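Local coordinates for signal transduction histidine-protein kinase/phosphatase MprB (Mycobacterium hassiacum, PDB 6BLK) that probably acts as a two-component sensor kinase that uses ATP to phosphorylate itself on a histidine, this piece being the ATP-binding domain, at residues L52-N57 with T147-V152; Y73-D76 with A80-V83; Q124-L127 with A132-V135. All blocks are in the same frame, centred on the assembly; numbering follows the deposited sequence.

Interaction 1 of 3, residues L52-N57 with T147-V152. With MG (magnesium ion), chain F; ATP (adenosine-5'-triphosphate), chain E.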
loop_
_atom_site.group_PDB
_atom_site.type_symbol
_atom_site.label_atom_id
_atom_site.label_comp_id
_atom_site.label_asym_id
_atom_site.label_seq_id
_atom_site.Cartn_x
_atom_site.Cartn_y
_atom_site.Cartn_z
ATOM N N LEU A 52 0.955 -3.069 -5.565
ATOM C CA LEU A 52 0.425 -2.323 -6.714
ATOM C C LEU A 52 -0.981 -1.819 -6.430
ATOM O O LEU A 52 -1.331 -0.697 -6.813
ATOM C CB LEU A 52 0.448 -3.187 -7.966
ATOM C CG LEU A 52 -0.107 -2.569 -9.247
ATOM C CD1 LEU A 52 0.690 -1.331 -9.582
ATOM C CD2 LEU A 52 -0.044 -3.594 -10.382
ATOM N N ASN A 53 -1.808 -2.609 -5.748
ATOM C CA ASN A 53 -3.155 -2.129 -5.478
ATOM C C ASN A 53 -3.139 -0.900 -4.575
ATOM O O ASN A 53 -3.956 0.015 -4.749
ATOM C CB ASN A 53 -4.014 -3.224 -4.853
ATOM C CG ASN A 53 -4.431 -4.297 -5.855
ATOM O OD1 ASN A 53 -4.051 -4.284 -7.028
ATOM N ND2 ASN A 53 -5.216 -5.236 -5.383
ATOM N N VAL A 54 -2.226 -0.861 -3.597
ATOM C CA VAL A 54 -2.143 0.316 -2.727
ATOM C C VAL A 54 -1.558 1.494 -3.478
ATOM O O VAL A 54 -2.065 2.610 -3.363
ATOM C CB VAL A 54 -1.355 0.017 -1.436
ATOM C CG1 VAL A 54 -1.219 1.269 -0.586
ATOM C CG2 VAL A 54 -2.057 -1.042 -0.634
ATOM N N LEU A 55 -0.512 1.266 -4.273
ATOM C CA LEU A 55 0.067 2.343 -5.068
ATOM C C LEU A 55 -0.940 2.887 -6.054
ATOM O O LEU A 55 -0.968 4.097 -6.303
ATOM C CB LEU A 55 1.307 1.880 -5.808
ATOM C CG LEU A 55 2.522 1.591 -4.933
ATOM C CD1 LEU A 55 3.603 1.001 -5.815
ATOM C CD2 LEU A 55 3.047 2.842 -4.223
ATOM N N ASP A 56 -1.758 2.011 -6.644
ATOM C CA ASP A 56 -2.746 2.466 -7.612
ATOM C C ASP A 56 -3.753 3.415 -6.966
ATOM O O ASP A 56 -4.101 4.445 -7.559
ATOM C CB ASP A 56 -3.462 1.281 -8.246
ATOM C CG ASP A 56 -4.365 1.699 -9.369
ATOM O OD1 ASP A 56 -3.821 2.226 -10.363
ATOM O OD2 ASP A 56 -5.595 1.509 -9.233
ATOM N N ASN A 57 -4.216 3.104 -5.744
ATOM C CA ASN A 57 -5.129 4.002 -5.034
ATOM C C ASN A 57 -4.447 5.313 -4.717
ATOM O O ASN A 57 -5.042 6.391 -4.870
ATOM C CB ASN A 57 -5.647 3.374 -3.732
ATOM C CG ASN A 57 -6.527 2.181 -3.969
ATOM O OD1 ASN A 57 -7.110 2.020 -5.049
ATOM N ND2 ASN A 57 -6.628 1.320 -2.956
ATOM N N THR A 147 -4.044 9.978 2.695
ATOM C CA THR A 147 -4.177 8.646 3.285
ATOM C C THR A 147 -2.818 8.004 3.475
ATOM O O THR A 147 -1.924 8.119 2.633
ATOM C CB THR A 147 -5.029 7.734 2.399
ATOM O OG1 THR A 147 -6.299 8.335 2.179
ATOM C CG2 THR A 147 -5.291 6.373 3.058
ATOM N N ALA A 148 -2.685 7.268 4.574
ATOM C CA ALA A 148 -1.532 6.430 4.837
ATOM C C ALA A 148 -2.047 5.016 5.017
ATOM O O ALA A 148 -2.929 4.779 5.846
ATOM C CB ALA A 148 -0.792 6.925 6.073
ATOM N N ILE A 149 -1.556 4.094 4.193
ATOM C CA ILE A 149 -1.789 2.672 4.397
ATOM C C ILE A 149 -0.523 2.095 4.997
ATOM O O ILE A 149 0.553 2.212 4.398
ATOM C CB ILE A 149 -2.128 1.961 3.093
ATOM C CG1 ILE A 149 -3.382 2.580 2.448
ATOM C CG2 ILE A 149 -2.303 0.486 3.351
ATOM C CD1 ILE A 149 -4.676 2.314 3.177
ATOM N N HIS A 150 -0.657 1.448 6.162
ATOM C CA HIS A 150 0.464 0.899 6.903
ATOM C C HIS A 150 0.363 -0.624 6.857
ATOM O O HIS A 150 -0.646 -1.188 7.302
ATOM C CB HIS A 150 0.407 1.353 8.369
ATOM C CG HIS A 150 0.552 2.819 8.613
ATOM N ND1 HIS A 150 1.652 3.344 9.252
ATOM C CD2 HIS A 150 -0.278 3.867 8.375
ATOM C CE1 HIS A 150 1.511 4.650 9.374
ATOM N NE2 HIS A 150 0.353 4.994 8.843
ATOM N N ILE A 151 1.417 -1.284 6.375
ATOM C CA ILE A 151 1.478 -2.739 6.248
ATOM C C ILE A 151 2.703 -3.244 6.995
ATOM O O ILE A 151 3.850 -2.904 6.649
ATOM C CB ILE A 151 1.534 -3.170 4.778
ATOM C CG1 ILE A 151 0.220 -2.791 4.073
ATOM C CG2 ILE A 151 1.826 -4.675 4.662
ATOM C CD1 ILE A 151 0.224 -2.979 2.583
ATOM N N VAL A 152 2.470 -4.100 7.976
ATOM C CA VAL A 152 3.544 -4.731 8.717
ATOM C C VAL A 152 3.741 -6.133 8.143
ATOM O O VAL A 152 2.780 -6.894 8.017
ATOM C CB VAL A 152 3.223 -4.747 10.215
ATOM C CG1 VAL A 152 4.304 -5.516 10.978
ATOM C CG2 VAL A 152 3.126 -3.339 10.720
HETATM MG MG MG F . -8.281 0.410 -5.752
HETATM P PG ATP E . -10.432 -1.355 -7.455
HETATM O O1G ATP E . -9.267 -1.141 -6.507
HETATM O O2G ATP E . -11.256 -2.641 -7.291
HETATM O O3G ATP E . -10.124 -1.029 -8.907
HETATM P PB ATP E . -11.346 0.943 -5.888
HETATM O O1B ATP E . -12.610 1.784 -5.933
HETATM O O2B ATP E . -10.011 1.539 -6.169
HETATM O O3B ATP E . -11.516 -0.218 -7.023
HETATM P PA ATP E . -10.261 -0.047 -3.347
HETATM O O1A ATP E . -10.619 -1.314 -2.576
HETATM O O2A ATP E . -8.866 0.069 -3.909
HETATM O O3A ATP E . -11.409 0.080 -4.502
HETATM O "O5'" ATP E . -10.639 1.174 -2.437
HETATM C "C5'" ATP E . -11.924 1.263 -1.847
HETATM C "C4'" ATP E . -12.322 2.732 -1.772
HETATM O "O4'" ATP E . -11.533 3.323 -0.733
HETATM C "C3'" ATP E . -12.095 3.599 -3.017
HETATM O "O3'" ATP E . -13.203 3.534 -3.941
HETATM C "C2'" ATP E . -11.956 4.971 -2.384
HETATM O "O2'" ATP E . -13.237 5.532 -2.042
HETATM C "C1'" ATP E . -11.249 4.671 -1.082
HETATM N N9 ATP E . -9.781 4.788 -1.165
HETATM C C8 ATP E . -8.849 3.777 -1.210
HETATM N N7 ATP E . -7.589 4.299 -1.231
HETATM C C5 ATP E . -7.730 5.643 -1.193
HETATM C C6 ATP E . -6.788 6.740 -1.155
HETATM N N6 ATP E . -5.476 6.475 -1.219
HETATM N N1 ATP E . -7.284 7.975 -1.098
HETATM C C2 ATP E . -8.606 8.220 -1.055
HETATM N N3 ATP E . -9.534 7.252 -1.063
HETATM C C4 ATP E . -9.144 5.958 -1.124
HETATM O O HOH W 1 -6.562 -0.796 -5.561
HETATM O O HOH W 2 -7.684 1.081 -7.815
#
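V54 on helix 44-60 turns both methyls to strand 147-154, packing one against I149 and leaving the other looser beside I151. The closer fit is at CG1, set trans to the backbone N (chi1 177°), which lies 3.9 Å from I149 CB with I149 CG1 just as near; the two side chains cross obliquely. CG2 lies 4.4 Å from I151 CD1. I84 of the neighbouring strand and L119 of helix 118-128 also border V54, so this apolar side is buried.

One turn on, the helix changes character. N57 OD1 binds magnesium at 2.1 Å, and N57 ND2 donates to O2A of ATP at 2.7 Å through a bent bond (136°). Magnesium also holds O2A, O2B and O1G, one oxygen from each phosphate, and two waters complete an octahedron. Water 1 donates to N53 O at 2.8 Å and water 2 to D56 OD2 at 2.6 Å, so the two waters add indirect links between metal and helix to the direct one through N57. At the strand's start, T147 OG1 lies 3.4 Å from N1 of adenine, and T147 N is bonded to D86, whose other oxygen accepts from ATP.

Asparagine amide, metal and O2A form a compact cluster in which N57 serves metal and nucleotide at once, as in the N box of histidine kinases; the cation probably offsets the crowded triphosphate charge.

Interaction 2 of 3, residues Y73-D76 with A80-V83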
loop_
_atom_site.group_PDB
_atom_site.type_symbol
_atom_site.label_atom_id
_atom_site.label_comp_id
_atom_site.label_asym_id
_atom_site.label_seq_id
_atom_site.Cartn_x
_atom_site.Cartn_y
_atom_site.Cartn_z
ATOM N N TYR A 73 10.598 0.457 6.555
ATOM C CA TYR A 73 11.600 0.471 7.604
ATOM C C TYR A 73 11.386 -0.726 8.504
ATOM O O TYR A 73 10.249 -1.103 8.770
ATOM C CB TYR A 73 11.501 1.737 8.435
ATOM C CG TYR A 73 12.026 2.973 7.773
ATOM C CD1 TYR A 73 13.395 3.193 7.669
ATOM C CD2 TYR A 73 11.166 3.931 7.274
ATOM C CE1 TYR A 73 13.885 4.351 7.071
ATOM C CE2 TYR A 73 11.635 5.056 6.686
ATOM C CZ TYR A 73 12.984 5.268 6.577
ATOM O OH TYR A 73 13.397 6.454 5.974
ATOM N N GLN A 74 12.484 -1.284 8.999
ATOM C CA GLN A 74 12.417 -2.310 10.039
ATOM C C GLN A 74 11.932 -1.692 11.351
ATOM O O GLN A 74 12.377 -0.618 11.737
ATOM C CB GLN A 74 13.803 -2.921 10.253
ATOM C CG GLN A 74 13.826 -4.064 11.275
ATOM C CD GLN A 74 15.119 -4.841 11.283
ATOM O OE1 GLN A 74 16.092 -4.474 10.635
ATOM N NE2 GLN A 74 15.134 -5.946 12.036
ATOM N N ILE A 75 11.012 -2.362 12.042
ATOM C CA ILE A 75 10.473 -1.858 13.302
ATOM C C ILE A 75 10.779 -2.759 14.502
ATOM O O ILE A 75 10.630 -2.297 15.642
ATOM C CB ILE A 75 8.947 -1.603 13.202
ATOM C CG1 ILE A 75 8.187 -2.915 12.892
ATOM C CG2 ILE A 75 8.661 -0.547 12.174
ATOM C CD1 ILE A 75 6.656 -2.812 12.989
ATOM N N ASP A 76 11.223 -4.016 14.302
ATOM C CA ASP A 76 11.744 -4.916 15.340
ATOM C C ASP A 76 12.579 -6.019 14.674
ATOM O O ASP A 76 12.700 -6.048 13.436
ATOM C CB ASP A 76 10.593 -5.460 16.212
ATOM C CG ASP A 76 9.627 -6.342 15.464
ATOM O OD1 ASP A 76 10.053 -7.343 14.877
ATOM O OD2 ASP A 76 8.414 -6.044 15.490
ATOM N N ALA A 80 9.004 -5.457 9.508
ATOM C CA ALA A 80 9.176 -4.167 8.886
ATOM C C ALA A 80 7.802 -3.636 8.522
ATOM O O ALA A 80 6.820 -4.374 8.470
ATOM C CB ALA A 80 10.044 -4.226 7.627
ATOM N N GLU A 81 7.746 -2.337 8.345
ATOM C CA GLU A 81 6.501 -1.657 8.060
ATOM C C GLU A 81 6.647 -0.913 6.749
ATOM O O GLU A 81 7.565 -0.104 6.599
ATOM C CB GLU A 81 6.150 -0.695 9.198
ATOM C CG GLU A 81 4.799 -0.072 9.068
ATOM C CD GLU A 81 4.590 1.094 10.038
ATOM O OE1 GLU A 81 5.590 1.712 10.458
ATOM O OE2 GLU A 81 3.423 1.410 10.363
ATOM N N LEU A 82 5.704 -1.149 5.841
ATOM C CA LEU A 82 5.597 -0.431 4.580
ATOM C C LEU A 82 4.494 0.597 4.756
ATOM O O LEU A 82 3.372 0.251 5.128
ATOM C CB LEU A 82 5.293 -1.387 3.423
ATOM C CG LEU A 82 4.857 -0.830 2.062
ATOM C CD1 LEU A 82 5.950 -0.047 1.365
ATOM C CD2 LEU A 82 4.418 -1.988 1.162
ATOM N N VAL A 83 4.812 1.845 4.503
ATOM C CA VAL A 83 3.825 2.913 4.609
ATOM C C VAL A 83 3.773 3.609 3.274
ATOM O O VAL A 83 4.790 4.145 2.806
ATOM C CB VAL A 83 4.137 3.910 5.735
ATOM C CG1 VAL A 83 2.985 4.890 5.893
ATOM C CG2 VAL A 83 4.365 3.204 7.036
#
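The beta hairpin of strands 67-76 and 79-85 closes here, next to a classic beta bulge in which I75 and D76 both face H79. Y73 and E81 form the antiparallel hydrogen-bonded pair: E81 N reaches Y73 O at 2.8 Å in a nearly straight bond (168°), and Y73 N returns a longer one to E81 O at 3.1 Å. Q74 and A80 follow as a non-hydrogen-bonded pair with CA atoms only 3.9 Å apart, and A80 CB comes within 3.3 Å of Y73 O. The bulge shows in I75, whose psi of -14° departs from the extended strand. I75 CG2 rests against E81, 3.9 Å from CB, the two side chains crossing at about a right angle. Within strand 67-76, Q74 NE2 donates to D76 O at 2.8 Å, from 44° above that carbonyl's plane, while D76 OD1 accepts from G78 N in the turn and from H79 ND1 at the start of the next strand. E81 OE2 is hydrogen-bonded to H150 ND1 of strand 147-154. Strand 30-40 flanks the hairpin on one side, its W38 touching Q74 and A80; strand 147-154 pairs with strand 79-85 on the other, bringing V152 against I75 and E81.

Interaction 3 of 3, residues Q124-L127 with A132-V135; sequences QVVL and ALRV
V126 of helix 118-128 lays its CG1 methyl over one face of the peptide group joining A132 to L133, 4.0 Å from A132 C and 3.9 Å from A132 O; the A132 methyl projects to the other side of that plane. At the oxygen edge of the peptide, the A132 backbone is paired with V152 of the next strand. The same CG1 comes 3.5 Å from A132 N, a packing contact with a polar atom and no bond. Set trans to the backbone N (chi1 170°), this branch leads off the helix toward the strand backbone, with CG2 beside it facing L133.

L133 sets its two methyls against the two of V126, pair by pair: CD2 lies 4.2 Å from V126 CG1, and CD1 is equally far from V126 CG2. The L133 side chain starts between its own N and carbonyl carbon (chi1 62°), which turns both methyls to the helix. F100 of a loop also touches L133, I151 extends the apolar patch under V126, and V125 faces L47 and A50 of helix 44-60.

A helix returning through a short turn into an edge strand that packs beneath it belongs to the alpha/beta sandwich of the Bergerat ATPase fold, shared by histidine kinases, gyrase B and HSP90.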
loop_
_atom_site.group_PDB
_atom_site.type_symbol
_atom_site.label_atom_id
_atom_site.label_comp_id
_atom_site.label_asym_id
_atom_site.label_seq_id
_atom_site.Cartn_x
_atom_site.Cartn_y
_atom_site.Cartn_z
ATOM N N GLN A 124 -6.180 -9.731 2.205
ATOM C CA GLN A 124 -6.011 -11.186 2.110
ATOM C C GLN A 124 -4.528 -11.560 1.983
ATOM O O GLN A 124 -4.008 -12.434 2.708
ATOM C CB GLN A 124 -6.812 -11.709 0.915
ATOM C CG GLN A 124 -6.780 -13.254 0.808
ATOM C CD GLN A 124 -7.932 -13.820 -0.017
ATOM O OE1 GLN A 124 -8.945 -13.148 -0.249
ATOM N NE2 GLN A 124 -7.781 -15.061 -0.466
ATOM N N VAL A 125 -3.825 -10.891 1.073
ATOM C CA VAL A 125 -2.407 -11.174 0.854
ATOM C C VAL A 125 -1.608 -10.901 2.114
ATOM O O VAL A 125 -0.776 -11.723 2.547
ATOM C CB VAL A 125 -1.883 -10.349 -0.325
ATOM C CG1 VAL A 125 -0.401 -10.448 -0.409
ATOM C CG2 VAL A 125 -2.487 -10.816 -1.623
ATOM N N VAL A 126 -1.874 -9.771 2.761
ATOM C CA VAL A 126 -1.097 -9.414 3.940
ATOM C C VAL A 126 -1.356 -10.414 5.049
ATOM O O VAL A 126 -0.414 -10.897 5.690
ATOM C CB VAL A 126 -1.395 -7.970 4.368
ATOM C CG1 VAL A 126 -0.789 -7.678 5.701
ATOM C CG2 VAL A 126 -0.866 -7.050 3.340
ATOM N N LEU A 127 -2.617 -10.790 5.273
ATOM C CA LEU A 127 -2.887 -11.804 6.300
ATOM C C LEU A 127 -2.271 -13.154 5.941
ATOM O O LEU A 127 -1.802 -13.878 6.836
ATOM C CB LEU A 127 -4.388 -11.940 6.541
ATOM C CG LEU A 127 -5.062 -10.720 7.159
ATOM C CD1 LEU A 127 -6.554 -10.987 7.308
ATOM C CD2 LEU A 127 -4.494 -10.352 8.484
ATOM N N ALA A 132 -0.056 -7.428 9.152
ATOM C CA ALA A 132 -1.126 -6.630 9.703
ATOM C C ALA A 132 -1.190 -5.324 8.930
ATOM O O ALA A 132 -0.213 -4.881 8.329
ATOM C CB ALA A 132 -0.927 -6.342 11.203
ATOM N N LEU A 133 -2.366 -4.728 8.911
ATOM C CA LEU A 133 -2.469 -3.469 8.195
ATOM C C LEU A 133 -3.475 -2.560 8.871
ATOM O O LEU A 133 -4.296 -2.974 9.707
ATOM C CB LEU A 133 -2.775 -3.691 6.704
ATOM C CG LEU A 133 -4.029 -4.367 6.198
ATOM C CD1 LEU A 133 -3.932 -4.527 4.696
ATOM C CD2 LEU A 133 -4.269 -5.718 6.855
ATOM N N ARG A 134 -3.322 -1.280 8.562
ATOM C CA ARG A 134 -4.207 -0.281 9.123
ATOM C C ARG A 134 -4.153 0.941 8.225
ATOM O O ARG A 134 -3.263 1.085 7.387
ATOM C CB ARG A 134 -3.833 0.079 10.559
ATOM C CG ARG A 134 -2.519 0.729 10.747
ATOM C CD ARG A 134 -2.332 1.128 12.210
ATOM N NE ARG A 134 -1.091 1.869 12.342
ATOM C CZ ARG A 134 -0.985 3.198 12.364
ATOM N NH1 ARG A 134 -2.051 3.989 12.317
ATOM N NH2 ARG A 134 0.209 3.748 12.465
ATOM N N VAL A 135 -5.121 1.815 8.433
ATOM C CA VAL A 135 -5.278 3.031 7.648
ATOM C C VAL A 135 -5.297 4.203 8.613
ATOM O O VAL A 135 -5.800 4.110 9.738
ATOM C CB VAL A 135 -6.553 2.971 6.759
ATOM C CG1 VAL A 135 -7.778 2.650 7.590
ATOM C CG2 VAL A 135 -6.785 4.290 6.000
#

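Overall arrangement
Strand 147-154 joins all three contacts: it is the second segment of interaction 1, pairs on one side with strand 79-85 of the hairpin in interaction 2, and on the other with the strand of interaction 3. I151 O accepts from L82 N at 2.7 Å, and V152 N donates to A132 O at 2.8 Å. Centres of interactions 1 and 3 lie 10 Å apart, those of 1 and 2 14 Å. Interaction 1 alone touches ATP and magnesium; the L133 side chain of interaction 3 is about 10 Å from the nucleotide, while interaction 2 lies away from the site. Along the chain, interactions 2 and 3 follow one another inside the loop that interaction 1 closes.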